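Local coordinates for xylose isomerase-like TIM barrel domain-containing protein (Sinorhizobium meliloti, PDB 3JU2) that is of unknown function but binds a zinc ion in a TIM barrel of the xylose isomerase type, consistent with a metal-dependent sugar isomerase or related enzyme, at residues A[221-226]-A[248-253]; A[176-181]-A[205-210]; A[61-66]-A[97-102]; A[101-106]-A[138-143]; A[25-30]-A[260-265]. All coordinates share one frame; numbering follows the deposited sequence. Where two conformers were deposited one is given.

Contact 1: A[221-226]-A[248-253]; sequences GMMGDG and VEIFSA. With ZN (zinc ion), chain D.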
# COMPACT_ATOMS: atom_id res chain seq x y z
N GLY A 221 -0.88 -13.00 8.56
CA GLY A 221 -0.12 -14.07 9.21
C GLY A 221 -0.09 -14.04 10.72
O GLY A 221 -0.30 -13.00 11.36
N MET A 222 0.17 -15.22 11.29
CA MET A 222 0.57 -15.33 12.68
C MET A 222 1.99 -14.77 12.78
O MET A 222 2.80 -14.96 11.89
CB MET A 222 0.56 -16.80 13.12
CG MET A 222 0.94 -17.06 14.61
SD MET A 222 0.01 -16.44 15.95
CE MET A 222 -1.52 -17.41 15.76
N MET A 223 2.26 -14.08 13.88
CA MET A 223 3.59 -13.53 14.17
C MET A 223 4.69 -14.57 13.97
O MET A 223 4.61 -15.68 14.51
CB MET A 223 3.61 -12.98 15.60
CG MET A 223 2.60 -11.85 15.87
SD MET A 223 0.88 -12.25 16.30
CE MET A 223 1.16 -13.37 17.71
N GLY A 224 5.67 -14.25 13.13
CA GLY A 224 6.76 -15.18 12.84
C GLY A 224 6.62 -15.99 11.56
O GLY A 224 7.60 -16.50 11.04
N ASP A 225 5.39 -16.11 11.06
CA ASP A 225 5.16 -16.81 9.80
C ASP A 225 5.47 -15.92 8.60
O ASP A 225 5.60 -16.41 7.48
CB ASP A 225 3.70 -17.28 9.72
CG ASP A 225 3.44 -18.57 10.50
OD1 ASP A 225 4.37 -19.06 11.18
OD2 ASP A 225 2.31 -19.09 10.42
N GLY A 226 5.58 -14.62 8.83
CA GLY A 226 5.84 -13.70 7.74
C GLY A 226 7.19 -13.02 7.75
O GLY A 226 8.19 -13.58 8.21
N VAL A 248 -2.85 -8.87 19.38
CA VAL A 248 -2.95 -9.77 18.24
C VAL A 248 -4.25 -9.62 17.43
O VAL A 248 -5.35 -9.95 17.90
CB VAL A 248 -2.79 -11.25 18.65
CG1 VAL A 248 -2.78 -12.14 17.41
CG2 VAL A 248 -1.49 -11.44 19.39
N GLU A 249 -4.09 -9.17 16.18
CA GLU A 249 -5.20 -9.04 15.23
C GLU A 249 -4.90 -9.75 13.90
O GLU A 249 -4.14 -9.24 13.04
CB GLU A 249 -5.56 -7.57 15.01
CG GLU A 249 -6.83 -7.36 14.17
CD GLU A 249 -7.13 -5.89 13.94
OE1 GLU A 249 -6.16 -5.14 13.73
OE2 GLU A 249 -8.31 -5.49 13.99
N ILE A 250 -5.47 -10.94 13.74
CA ILE A 250 -5.20 -11.79 12.59
C ILE A 250 -6.53 -12.06 11.87
O ILE A 250 -7.47 -12.52 12.51
CB ILE A 250 -4.57 -13.14 13.02
CG1 ILE A 250 -3.16 -12.92 13.62
CG2 ILE A 250 -4.46 -14.09 11.82
CD1 ILE A 250 -2.62 -14.14 14.32
N PHE A 251 -6.63 -11.73 10.58
CA PHE A 251 -7.77 -12.18 9.77
C PHE A 251 -7.20 -13.25 8.87
O PHE A 251 -6.36 -12.95 8.00
CB PHE A 251 -8.40 -11.07 8.91
CG PHE A 251 -8.70 -9.78 9.65
CD1 PHE A 251 -9.12 -9.76 10.97
CD2 PHE A 251 -8.61 -8.57 8.97
CE1 PHE A 251 -9.39 -8.55 11.64
CE2 PHE A 251 -8.89 -7.36 9.62
CZ PHE A 251 -9.29 -7.35 10.95
N SER A 252 -7.60 -14.50 9.12
CA SER A 252 -7.03 -15.63 8.37
C SER A 252 -8.13 -16.64 7.96
O SER A 252 -8.37 -17.62 8.67
CB SER A 252 -5.95 -16.32 9.19
OG SER A 252 -5.41 -17.45 8.51
N ALA A 253 -8.78 -16.38 6.84
CA ALA A 253 -9.95 -17.19 6.41
C ALA A 253 -9.63 -18.68 6.17
O ALA A 253 -10.47 -19.55 6.47
CB ALA A 253 -10.56 -16.58 5.17
ZN ZN D . -5.20 -3.30 13.59
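In this TIM barrel the loop that follows the seventh strand leans on the chain leaving the eighth, and two methionines, Met222 and Met223, reach across to Ile250 and Val248. Both chains are bent twice beyond CB, which curls their thioether ends towards the neighbouring segment. Met222 directs CG away from its own backbone N (chi1 -178°), and its methyl CE then comes to rest 3.7 Å from Ile250 CD1, with SD close behind. Met223 takes the other course, CG lying beside its backbone N (chi1 -60°), and sets CE 3.7 Å from Val248 CG2 while SD sits 3.8 Å from Val248 CG1, so the SD-CE bond lies against the two valine methyls. Farther back along 221-226, the carbonyl oxygen Gly221 O approaches Ile250 CG1 at 3.6 Å. The methionines occupy the start of a type II beta turn, closed by Asp225 N donating to Met222 O at 3.0 Å, with Gly224 at the positive-phi corner. Between Val248 and Ile250, Glu249 starts away from segment 221-226 and binds the zinc ion through OE1 at 2.1 Å. Helix 261-276 covers part of the methionine cluster through Cys268 and Cys276. Apolar packing behind a metal-binding carboxylate, at the C-terminal end of a barrel strand, places this contact in the zinc site of a xylose isomerase-like TIM barrel.

Contact 2: A[176-181]-A[205-210]; sequences AIDVYH and HICDWL. With ZN (zinc ion), chain D.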
# COMPACT_ATOMS: atom_id res chain seq x y z
N ALA A 176 -3.49 4.16 16.54
CA ALA A 176 -3.30 2.72 16.72
C ALA A 176 -2.32 2.28 15.64
O ALA A 176 -2.61 2.44 14.45
CB ALA A 176 -4.64 1.97 16.57
N ILE A 177 -1.15 1.81 16.05
CA ILE A 177 -0.14 1.38 15.12
C ILE A 177 -0.27 -0.13 14.91
O ILE A 177 0.09 -0.92 15.78
CB ILE A 177 1.30 1.73 15.59
CG1 ILE A 177 1.43 3.24 15.84
CG2 ILE A 177 2.35 1.21 14.59
CD1 ILE A 177 2.76 3.64 16.47
N ASP A 178 -0.80 -0.52 13.74
CA ASP A 178 -0.90 -1.95 13.35
C ASP A 178 0.20 -2.27 12.37
O ASP A 178 0.28 -1.69 11.26
CB ASP A 178 -2.29 -2.22 12.73
CG ASP A 178 -2.57 -3.74 12.45
OD1 ASP A 178 -1.67 -4.56 12.22
OD2 ASP A 178 -3.76 -4.11 12.49
N VAL A 179 1.06 -3.22 12.73
CA VAL A 179 2.19 -3.60 11.88
C VAL A 179 1.79 -4.00 10.44
O VAL A 179 2.54 -3.76 9.51
CB VAL A 179 3.09 -4.70 12.54
CG1 VAL A 179 3.62 -4.22 13.90
CG2 VAL A 179 2.34 -6.08 12.66
N TYR A 180 0.59 -4.58 10.28
CA TYR A 180 0.11 -5.01 8.96
C TYR A 180 -0.04 -3.80 8.04
O TYR A 180 0.31 -3.85 6.87
CB TYR A 180 -1.23 -5.74 9.06
CG TYR A 180 -1.49 -6.65 7.88
CD1 TYR A 180 -0.78 -7.84 7.75
CD2 TYR A 180 -2.43 -6.31 6.89
CE1 TYR A 180 -0.99 -8.69 6.65
CE2 TYR A 180 -2.67 -7.17 5.79
CZ TYR A 180 -1.95 -8.36 5.69
OH TYR A 180 -2.16 -9.20 4.63
N HIS A 181 -0.53 -2.71 8.62
CA HIS A 181 -0.80 -1.49 7.88
C HIS A 181 0.41 -0.60 7.59
O HIS A 181 0.41 0.12 6.61
CB HIS A 181 -1.90 -0.73 8.61
CG HIS A 181 -3.18 -1.51 8.73
ND1 HIS A 181 -3.67 -2.30 7.71
CD2 HIS A 181 -4.07 -1.59 9.74
CE1 HIS A 181 -4.81 -2.85 8.10
NE2 HIS A 181 -5.07 -2.43 9.33
N HIS A 205 -0.84 -3.10 17.33
CA HIS A 205 -1.44 -4.36 16.86
C HIS A 205 -0.41 -5.18 16.15
O HIS A 205 0.39 -4.65 15.37
CB HIS A 205 -2.63 -4.14 15.92
CG HIS A 205 -3.76 -3.37 16.53
ND1 HIS A 205 -4.94 -3.14 15.85
CD2 HIS A 205 -3.91 -2.78 17.74
CE1 HIS A 205 -5.75 -2.42 16.61
NE2 HIS A 205 -5.15 -2.19 17.76
N ILE A 206 -0.45 -6.48 16.38
CA ILE A 206 0.52 -7.37 15.84
C ILE A 206 -0.06 -8.55 15.07
O ILE A 206 -1.17 -8.92 15.27
CB ILE A 206 1.55 -7.81 16.88
CG1 ILE A 206 0.85 -8.39 18.10
CG2 ILE A 206 2.36 -6.66 17.32
CD1 ILE A 206 1.71 -9.31 18.91
N CYS A 207 0.75 -9.12 14.19
CA CYS A 207 0.41 -10.09 13.18
C CYS A 207 1.58 -10.09 12.22
O CYS A 207 2.59 -9.58 12.56
CB CYS A 207 -0.89 -9.75 12.47
SG CYS A 207 -0.94 -8.23 11.65
N ASP A 208 1.46 -10.66 11.04
CA ASP A 208 2.57 -10.70 10.13
C ASP A 208 2.13 -10.58 8.70
O ASP A 208 1.02 -10.84 8.37
CB ASP A 208 3.40 -11.96 10.33
CG ASP A 208 4.90 -11.73 10.22
OD1 ASP A 208 5.64 -12.50 10.80
OD2 ASP A 208 5.34 -10.82 9.54
N TRP A 209 3.05 -10.16 7.87
CA TRP A 209 2.84 -10.04 6.43
C TRP A 209 3.42 -11.29 5.78
O TRP A 209 4.64 -11.50 5.73
CB TRP A 209 3.55 -8.78 5.87
CG TRP A 209 3.27 -8.57 4.42
CD1 TRP A 209 3.96 -9.09 3.37
CD2 TRP A 209 2.18 -7.81 3.86
NE1 TRP A 209 3.38 -8.70 2.18
CE2 TRP A 209 2.29 -7.92 2.45
CE3 TRP A 209 1.13 -7.07 4.41
CZ2 TRP A 209 1.38 -7.28 1.56
CZ3 TRP A 209 0.23 -6.43 3.53
CH2 TRP A 209 0.36 -6.56 2.12
N LEU A 210 2.53 -12.10 5.22
CA LEU A 210 2.95 -13.33 4.57
C LEU A 210 3.55 -13.12 3.19
O LEU A 210 3.18 -12.18 2.46
CB LEU A 210 1.77 -14.31 4.49
CG LEU A 210 1.19 -14.70 5.85
CD1 LEU A 210 -0.05 -15.60 5.70
CD2 LEU A 210 2.27 -15.40 6.71
ZN ZN D . -5.20 -3.30 13.59
O HOH W 1 -0.26 -11.32 4.68
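Asp178 and His205 meet at the zinc ion from neighbouring parallel strands. Asp178 extends with CG opposite its backbone N (chi1 -173°), bringing OD2 to 2.0 Å from the zinc ion, whereas His205 folds its ring beside its own N and offers ND1 at 2.3 Å. The carboxylate of Asp178, its plane 61° from that of the imidazole, presents OD2 near the ring edge. The other carboxylate oxygen works for the backbone: Asp178 OD1 accepts from Tyr180 N at 3.0 Å, on its anti side but with the donor tilted well out of the carboxylate plane, capping helix 179-182. Two backbone bonds fix the strands, His205 N to Ile177 O and Val179 N to His205 O, the latter at 3.1 Å. Beyond the metal, Cys207 SG touches Tyr180 CB at 3.6 Å and lies obliquely beside the ring. Trp209 CE3 sits over one face of that tyrosine, 3.5 Å from Tyr180 CE1, but the planes are 36° apart, a tilted meeting. Asp208 O lies at the tyrosine's edge, and a water links Tyr180 OH to Leu210 N. Glu143 and Glu249 complete the metal site, and Arg220 also donates to Asp178 OD2. Both carboxylate oxygens of Asp178 are thus engaged, OD2 by the zinc ion and Arg220 and OD1 by the Tyr180 N-H, a division of labour that limits rotation of the carboxylate.

Contact 3: A[61-66]-A[97-102]; sequences KLTGLC and GADCLV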
# COMPACT_ATOMS: atom_id res chain seq x y z
N LYS A 61 -8.75 -5.76 30.89
CA LYS A 61 -8.22 -4.64 30.12
C LYS A 61 -8.72 -4.75 28.68
O LYS A 61 -8.61 -5.80 28.04
CB LYS A 61 -6.68 -4.61 30.19
CG LYS A 61 -5.99 -3.71 29.15
CD LYS A 61 -4.92 -2.80 29.74
CE LYS A 61 -5.54 -1.59 30.44
NZ LYS A 61 -4.59 -0.45 30.60
N LEU A 62 -9.31 -3.67 28.18
CA LEU A 62 -9.64 -3.57 26.77
C LEU A 62 -8.68 -2.60 26.12
O LEU A 62 -8.71 -1.40 26.39
CB LEU A 62 -11.09 -3.13 26.57
CG LEU A 62 -12.19 -4.20 26.50
CD1 LEU A 62 -12.34 -4.98 27.79
CD2 LEU A 62 -13.48 -3.52 26.14
N THR A 63 -7.82 -3.15 25.26
CA THR A 63 -6.78 -2.36 24.58
C THR A 63 -7.38 -1.45 23.47
O THR A 63 -6.73 -0.52 22.98
CB THR A 63 -5.65 -3.26 24.05
OG1 THR A 63 -6.19 -4.38 23.33
CG2 THR A 63 -4.82 -3.80 25.21
N GLY A 64 -8.62 -1.73 23.13
CA GLY A 64 -9.36 -1.03 22.12
C GLY A 64 -10.77 -1.56 22.00
O GLY A 64 -11.03 -2.67 22.37
N LEU A 65 -11.67 -0.74 21.49
CA LEU A 65 -12.90 -1.18 20.88
C LEU A 65 -12.88 -0.99 19.37
O LEU A 65 -12.59 0.07 18.91
CB LEU A 65 -14.08 -0.43 21.47
CG LEU A 65 -15.47 -0.86 21.01
CD1 LEU A 65 -15.79 -2.23 21.42
CD2 LEU A 65 -16.51 0.05 21.46
N CYS A 66 -13.15 -2.07 18.64
CA CYS A 66 -13.28 -1.99 17.19
C CYS A 66 -14.75 -1.92 16.82
O CYS A 66 -15.60 -2.53 17.46
CB CYS A 66 -12.63 -3.21 16.53
SG CYS A 66 -10.85 -3.35 16.82
N GLY A 97 -14.80 0.53 29.51
CA GLY A 97 -13.48 0.95 29.97
C GLY A 97 -12.35 0.73 28.99
O GLY A 97 -11.21 0.48 29.40
N ALA A 98 -12.65 0.81 27.69
CA ALA A 98 -11.64 0.62 26.65
C ALA A 98 -10.58 1.73 26.67
O ALA A 98 -10.90 2.90 26.90
CB ALA A 98 -12.31 0.52 25.28
N ASP A 99 -9.33 1.34 26.46
CA ASP A 99 -8.20 2.29 26.40
C ASP A 99 -8.28 3.29 25.24
O ASP A 99 -7.67 4.37 25.29
CB ASP A 99 -6.87 1.53 26.29
CG ASP A 99 -6.57 0.67 27.52
OD1 ASP A 99 -7.37 0.65 28.48
OD2 ASP A 99 -5.51 0.00 27.50
N CYS A 100 -8.99 2.91 24.17
CA CYS A 100 -9.26 3.79 23.03
C CYS A 100 -10.39 3.21 22.18
O CYS A 100 -10.68 2.01 22.26
CB CYS A 100 -8.00 3.96 22.15
SG CYS A 100 -7.42 2.43 21.38
N LEU A 101 -11.05 4.08 21.42
CA LEU A 101 -11.91 3.65 20.32
C LEU A 101 -11.10 3.72 19.03
O LEU A 101 -10.64 4.81 18.63
CB LEU A 101 -13.15 4.53 20.20
CG LEU A 101 -14.07 4.24 19.01
CD1 LEU A 101 -14.81 2.88 19.16
CD2 LEU A 101 -15.06 5.37 18.83
N VAL A 102 -10.91 2.56 18.39
CA VAL A 102 -10.19 2.49 17.12
C VAL A 102 -11.04 3.09 15.99
O VAL A 102 -12.21 2.75 15.85
CB VAL A 102 -9.77 1.00 16.78
CG1 VAL A 102 -9.14 0.88 15.37
CG2 VAL A 102 -8.82 0.46 17.84
O HOH W 2 -9.14 -1.34 29.65
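Gly97, just after helix 76-96, ends that helix in a Schellman motif, and its carbonyl shares a bridging water with Leu62 N across the contact. Ala98 follows, its CB packing on Leu62 CB at 4.1 Å and lying near Leu65 N. At Asp99 the backbone N donates to Leu62 O over 2.8 Å. The carboxylate of the same residue turns to Lys61, which comes in roughly perpendicular to the Asp99 side chain: Lys61 NZ and Asp99 OD2 form a salt bridge at 3.3 Å, weak as a hydrogen bond. Cys100 swings SG between its backbone N and carbonyl carbon (chi1 63°), 3.4 Å from Thr63 O, while its own carbonyl accepts from Leu65 N. Gly64 CA makes a CA-H...O contact with the same oxygen, Cys100 O, at 3.3 Å. Leu101 sets CD1 4.0 Å from Leu65 CD2, on the side covered by helix 76-96. Finally Val102 N donates to Leu65 O at 3.0 Å. Strand 61-69, helix 76-96 and strand 101-104 thus make one beta-alpha-beta unit of the parallel TIM barrel.

Contact 4: A[101-106]-A[138-143]; sequences LVLVAG and VPLAIE. With ZN (zinc ion), chain D.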
# COMPACT_ATOMS: atom_id res chain seq x y z
N LEU A 101 -11.05 4.08 21.42
CA LEU A 101 -11.91 3.65 20.32
C LEU A 101 -11.10 3.72 19.03
O LEU A 101 -10.64 4.81 18.63
CB LEU A 101 -13.15 4.53 20.20
CG LEU A 101 -14.07 4.24 19.01
CD1 LEU A 101 -14.81 2.88 19.16
CD2 LEU A 101 -15.06 5.37 18.83
N VAL A 102 -10.91 2.56 18.39
CA VAL A 102 -10.19 2.49 17.12
C VAL A 102 -11.04 3.09 15.99
O VAL A 102 -12.21 2.75 15.85
CB VAL A 102 -9.77 1.00 16.78
CG1 VAL A 102 -9.14 0.88 15.37
CG2 VAL A 102 -8.82 0.46 17.84
N LEU A 103 -10.45 3.96 15.18
CA LEU A 103 -11.16 4.56 14.04
C LEU A 103 -10.59 4.08 12.70
O LEU A 103 -9.39 4.22 12.43
CB LEU A 103 -11.09 6.08 14.08
CG LEU A 103 -11.64 6.82 15.31
CD1 LEU A 103 -11.49 8.32 15.09
CD2 LEU A 103 -13.10 6.48 15.61
N VAL A 104 -11.47 3.49 11.89
CA VAL A 104 -11.13 3.07 10.53
C VAL A 104 -11.90 4.02 9.61
O VAL A 104 -13.13 4.06 9.62
CB VAL A 104 -11.48 1.60 10.27
CG1 VAL A 104 -11.33 1.25 8.79
CG2 VAL A 104 -10.61 0.69 11.14
N ALA A 105 -11.14 4.79 8.84
CA ALA A 105 -11.60 6.05 8.28
C ALA A 105 -12.83 5.97 7.36
O ALA A 105 -13.66 6.86 7.37
CB ALA A 105 -10.46 6.76 7.59
N GLY A 106 -12.95 4.88 6.58
CA GLY A 106 -13.93 4.82 5.49
C GLY A 106 -13.22 5.19 4.20
O GLY A 106 -12.26 5.96 4.20
N VAL A 138 -12.70 8.88 26.47
CA VAL A 138 -12.38 7.88 25.45
C VAL A 138 -11.45 8.49 24.40
O VAL A 138 -11.89 9.28 23.56
CB VAL A 138 -13.66 7.29 24.76
CG1 VAL A 138 -13.28 6.24 23.70
CG2 VAL A 138 -14.58 6.67 25.79
N PRO A 139 -10.16 8.14 24.46
CA PRO A 139 -9.19 8.53 23.44
C PRO A 139 -9.59 7.92 22.09
O PRO A 139 -10.08 6.80 22.04
CB PRO A 139 -7.90 7.89 23.93
CG PRO A 139 -8.10 7.71 25.41
CD PRO A 139 -9.54 7.35 25.53
N LEU A 140 -9.43 8.69 21.02
CA LEU A 140 -9.77 8.23 19.68
C LEU A 140 -8.49 7.80 19.00
O LEU A 140 -7.59 8.61 18.84
CB LEU A 140 -10.44 9.35 18.89
CG LEU A 140 -11.84 9.80 19.32
CD1 LEU A 140 -12.36 10.88 18.38
CD2 LEU A 140 -12.84 8.64 19.44
N ALA A 141 -8.40 6.53 18.62
CA ALA A 141 -7.20 6.03 17.95
C ALA A 141 -7.44 5.89 16.45
O ALA A 141 -8.19 5.01 16.01
CB ALA A 141 -6.73 4.69 18.57
N ILE A 142 -6.85 6.80 15.69
CA ILE A 142 -6.85 6.68 14.23
C ILE A 142 -5.96 5.51 13.87
O ILE A 142 -4.77 5.49 14.21
CB ILE A 142 -6.32 7.97 13.54
CG1 ILE A 142 -7.21 9.17 13.91
CG2 ILE A 142 -6.21 7.77 12.01
CD1 ILE A 142 -6.64 10.49 13.43
N GLU A 143 -6.51 4.53 13.17
CA GLU A 143 -5.68 3.42 12.73
C GLU A 143 -5.39 3.61 11.25
O GLU A 143 -6.30 3.41 10.43
CB GLU A 143 -6.37 2.08 13.00
CG GLU A 143 -5.61 0.91 12.42
CD GLU A 143 -6.22 -0.44 12.78
OE1 GLU A 143 -7.44 -0.54 13.00
OE2 GLU A 143 -5.46 -1.42 12.79
ZN ZN D . -5.20 -3.30 13.59
O HOH W 3 -8.35 4.91 9.57
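Strands 101-104 and 140-142 run parallel, their N-to-C directions 35° apart, and are joined by four backbone hydrogen bonds that alternate in direction: Leu101 N to Pro139 O, Ala141 N to Leu101 O, Leu103 N to Ala141 O at a short 2.6 Å, and Glu143 N to Leu103 O. Ala141 O also receives a CA-H...O contact from Val102 CA at 3.4 Å. On the face bearing the leucines, Leu101 and Leu140 run alongside each other in the same direction, with their CD2 methyls 4.0 Å apart, while Val138 CG1 packs on Leu101 CB at the start of the pair. Leu103 places CD1 4.1 Å from Leu140 CB. Helices 76-96 and 115-136 cover this layer. The other face carries Val102 and Ala141 and leads to the metal. Glu143 is fully stretched, with CG opposite its backbone N (chi1 174°) and the chain straight beyond, which takes OE2 to 2.1 Å from the zinc ion. The second oxygen, Glu143 OE1, rests 3.2 Å from Val102 CG1, and the side chain of Val104 runs alongside, so apolar groups border one branch of the carboxylate while the metal holds the other. Where the strands part, a water bridges Leu103 O, Ala105 N and Glu143 O; it accepts from Ala105 N at 2.9 Å and donates to both carbonyls. A right-handed beta-alpha-beta crossover through helix 115-136, delivering a metal-binding glutamate from the strand's C-terminal end, is typical of a TIM-barrel metal site.

Contact 5: A[25-30]-A[260-265]; sequences VDICLK and PADEVI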
# COMPACT_ATOMS: atom_id res chain seq x y z
N VAL A 25 -13.42 -14.69 25.75
CA VAL A 25 -12.89 -14.19 27.04
C VAL A 25 -12.47 -15.35 27.95
O VAL A 25 -11.35 -15.38 28.46
CB VAL A 25 -13.87 -13.22 27.72
CG1 VAL A 25 -13.47 -12.95 29.16
CG2 VAL A 25 -13.96 -11.89 26.95
N ASP A 26 -13.37 -16.34 28.06
CA ASP A 26 -13.10 -17.61 28.75
C ASP A 26 -11.82 -18.29 28.29
O ASP A 26 -11.00 -18.70 29.12
CB ASP A 26 -14.33 -18.54 28.60
CG ASP A 26 -14.17 -19.87 29.33
OD1 ASP A 26 -14.95 -20.12 30.27
OD2 ASP A 26 -13.29 -20.66 28.95
N ILE A 27 -11.63 -18.42 26.97
CA ILE A 27 -10.45 -19.05 26.40
C ILE A 27 -9.19 -18.22 26.70
O ILE A 27 -8.15 -18.78 27.07
CB ILE A 27 -10.59 -19.32 24.88
CG1 ILE A 27 -11.66 -20.40 24.63
CG2 ILE A 27 -9.29 -19.79 24.25
CD1 ILE A 27 -12.16 -20.39 23.23
N CYS A 28 -9.30 -16.90 26.56
CA CYS A 28 -8.18 -15.99 26.87
C CYS A 28 -7.75 -16.07 28.33
O CYS A 28 -6.56 -16.23 28.62
CB CYS A 28 -8.53 -14.55 26.49
SG CYS A 28 -8.52 -14.29 24.69
N LEU A 29 -8.71 -15.98 29.25
CA LEU A 29 -8.42 -16.01 30.69
C LEU A 29 -7.79 -17.31 31.12
O LEU A 29 -6.98 -17.33 32.05
CB LEU A 29 -9.67 -15.76 31.52
CG LEU A 29 -10.34 -14.40 31.54
CD1 LEU A 29 -11.75 -14.59 32.05
CD2 LEU A 29 -9.56 -13.39 32.38
N LYS A 30 -8.17 -18.39 30.43
CA LYS A 30 -7.64 -19.74 30.66
C LYS A 30 -6.18 -19.88 30.24
O LYS A 30 -5.43 -20.64 30.84
CB LYS A 30 -8.52 -20.77 29.94
CG LYS A 30 -8.22 -22.24 30.25
CD LYS A 30 -9.19 -23.21 29.56
CE LYS A 30 -9.10 -23.11 28.06
NZ LYS A 30 -9.16 -24.41 27.37
N PRO A 260 -9.13 -24.93 15.89
CA PRO A 260 -9.77 -24.74 17.20
C PRO A 260 -9.21 -23.49 17.87
O PRO A 260 -8.00 -23.25 17.81
CB PRO A 260 -9.33 -25.98 17.99
CG PRO A 260 -9.00 -27.00 16.96
CD PRO A 260 -8.43 -26.23 15.81
N ALA A 261 -10.10 -22.70 18.47
CA ALA A 261 -9.72 -21.43 19.10
C ALA A 261 -8.61 -21.58 20.13
O ALA A 261 -7.74 -20.71 20.23
CB ALA A 261 -10.92 -20.78 19.70
N ASP A 262 -8.63 -22.68 20.89
CA ASP A 262 -7.59 -22.95 21.88
C ASP A 262 -6.20 -23.09 21.25
O ASP A 262 -5.23 -22.62 21.84
CB ASP A 262 -7.92 -24.18 22.74
CG ASP A 262 -8.69 -23.83 23.99
OD1 ASP A 262 -8.14 -23.14 24.87
OD2 ASP A 262 -9.85 -24.25 24.11
N GLU A 263 -6.11 -23.73 20.09
CA GLU A 263 -4.85 -23.86 19.38
C GLU A 263 -4.33 -22.50 18.87
O GLU A 263 -3.13 -22.25 18.86
CB GLU A 263 -4.99 -24.83 18.20
CG GLU A 263 -3.69 -25.17 17.49
CD GLU A 263 -3.91 -25.93 16.18
OE1 GLU A 263 -5.03 -26.41 15.92
OE2 GLU A 263 -2.94 -26.04 15.39
N VAL A 264 -5.26 -21.64 18.43
CA VAL A 264 -4.92 -20.31 17.91
C VAL A 264 -4.33 -19.44 19.04
O VAL A 264 -3.23 -18.90 18.90
CB VAL A 264 -6.14 -19.62 17.25
CG1 VAL A 264 -5.81 -18.20 16.78
CG2 VAL A 264 -6.68 -20.49 16.09
N ILE A 265 -5.05 -19.37 20.16
CA ILE A 265 -4.62 -18.59 21.33
C ILE A 265 -3.31 -19.10 21.96
O ILE A 265 -2.46 -18.30 22.38
CB ILE A 265 -5.78 -18.47 22.38
CG1 ILE A 265 -7.03 -17.81 21.77
CG2 ILE A 265 -5.34 -17.73 23.64
CD1 ILE A 265 -6.86 -16.37 21.28
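Ile27 on helix 21-30 faces helix 261-276, and its side chain can be traced outwards from the backbone. CB points towards the other helix and divides into two branches. CG2, the branch opposite the backbone N, meets both a polar and an apolar neighbour: Ile27 CG2 lies 3.9 Å from Ile265 CG1 and, in one of the two conformers of Asp262, 3.6 Å from Asp262 OD1. The other branch starts at CG1, which is turned beside the backbone N (chi1 -68°), and continues to the methyl Ile27 CD1, which meets Ala261 CB at 3.8 Å. One isoleucine therefore spans the first turn of helix 261-276, touching Ala261, Asp262 and Ile265, which lie on one side of it. Cys28 adds a looser contact, SG to Ile265 CD1 at 4.3 Å. These are the helix that follows the first barrel strand and the helix that follows the eighth, neighbours in the outer layer of the TIM barrel where the ring of helices closes; the axes of their short segments approach to 10.2 Å, with directions differing by 45°. Strand 8-11 lies beneath, where Ile10 touches both Cys28 and Ile265. Towards the surface the apolar seam gives way to charge. Lys30 extends from CB through CG and CD, then bends, and in that same conformer of Asp262 Lys30 NZ donates to Asp262 OD1 at 3.0 Å in a salt bridge. There Asp262 OD1 also accepts from NE2 of His31, which follows Lys30 just past the helix end; with Asp262 split between two conformers, these polar details remain tentative.

In the fold
Contacts 1, 2 and 4 converge on one zinc ion, supplying Glu249, Asp178 with His205, and Glu143 respectively. Contacts 1 and 2, with centres 9 Å apart, are joined directly by Gly221 N to Asp208 O at 2.9 Å, a probable hydrogen bond. Contact 2 continues the sheet into contact 4 through Ala176 N and Ile142 O, 3.0 Å apart. Contact 3 shares Leu101 and Val102 with contact 4, so strand 101-104 is paired on both edges; it supplies no metal ligand. Contact 5 lies in the outer helical layer, its centre about 16 Å from that of contact 1, and closes a chain loop within which all the others are nested.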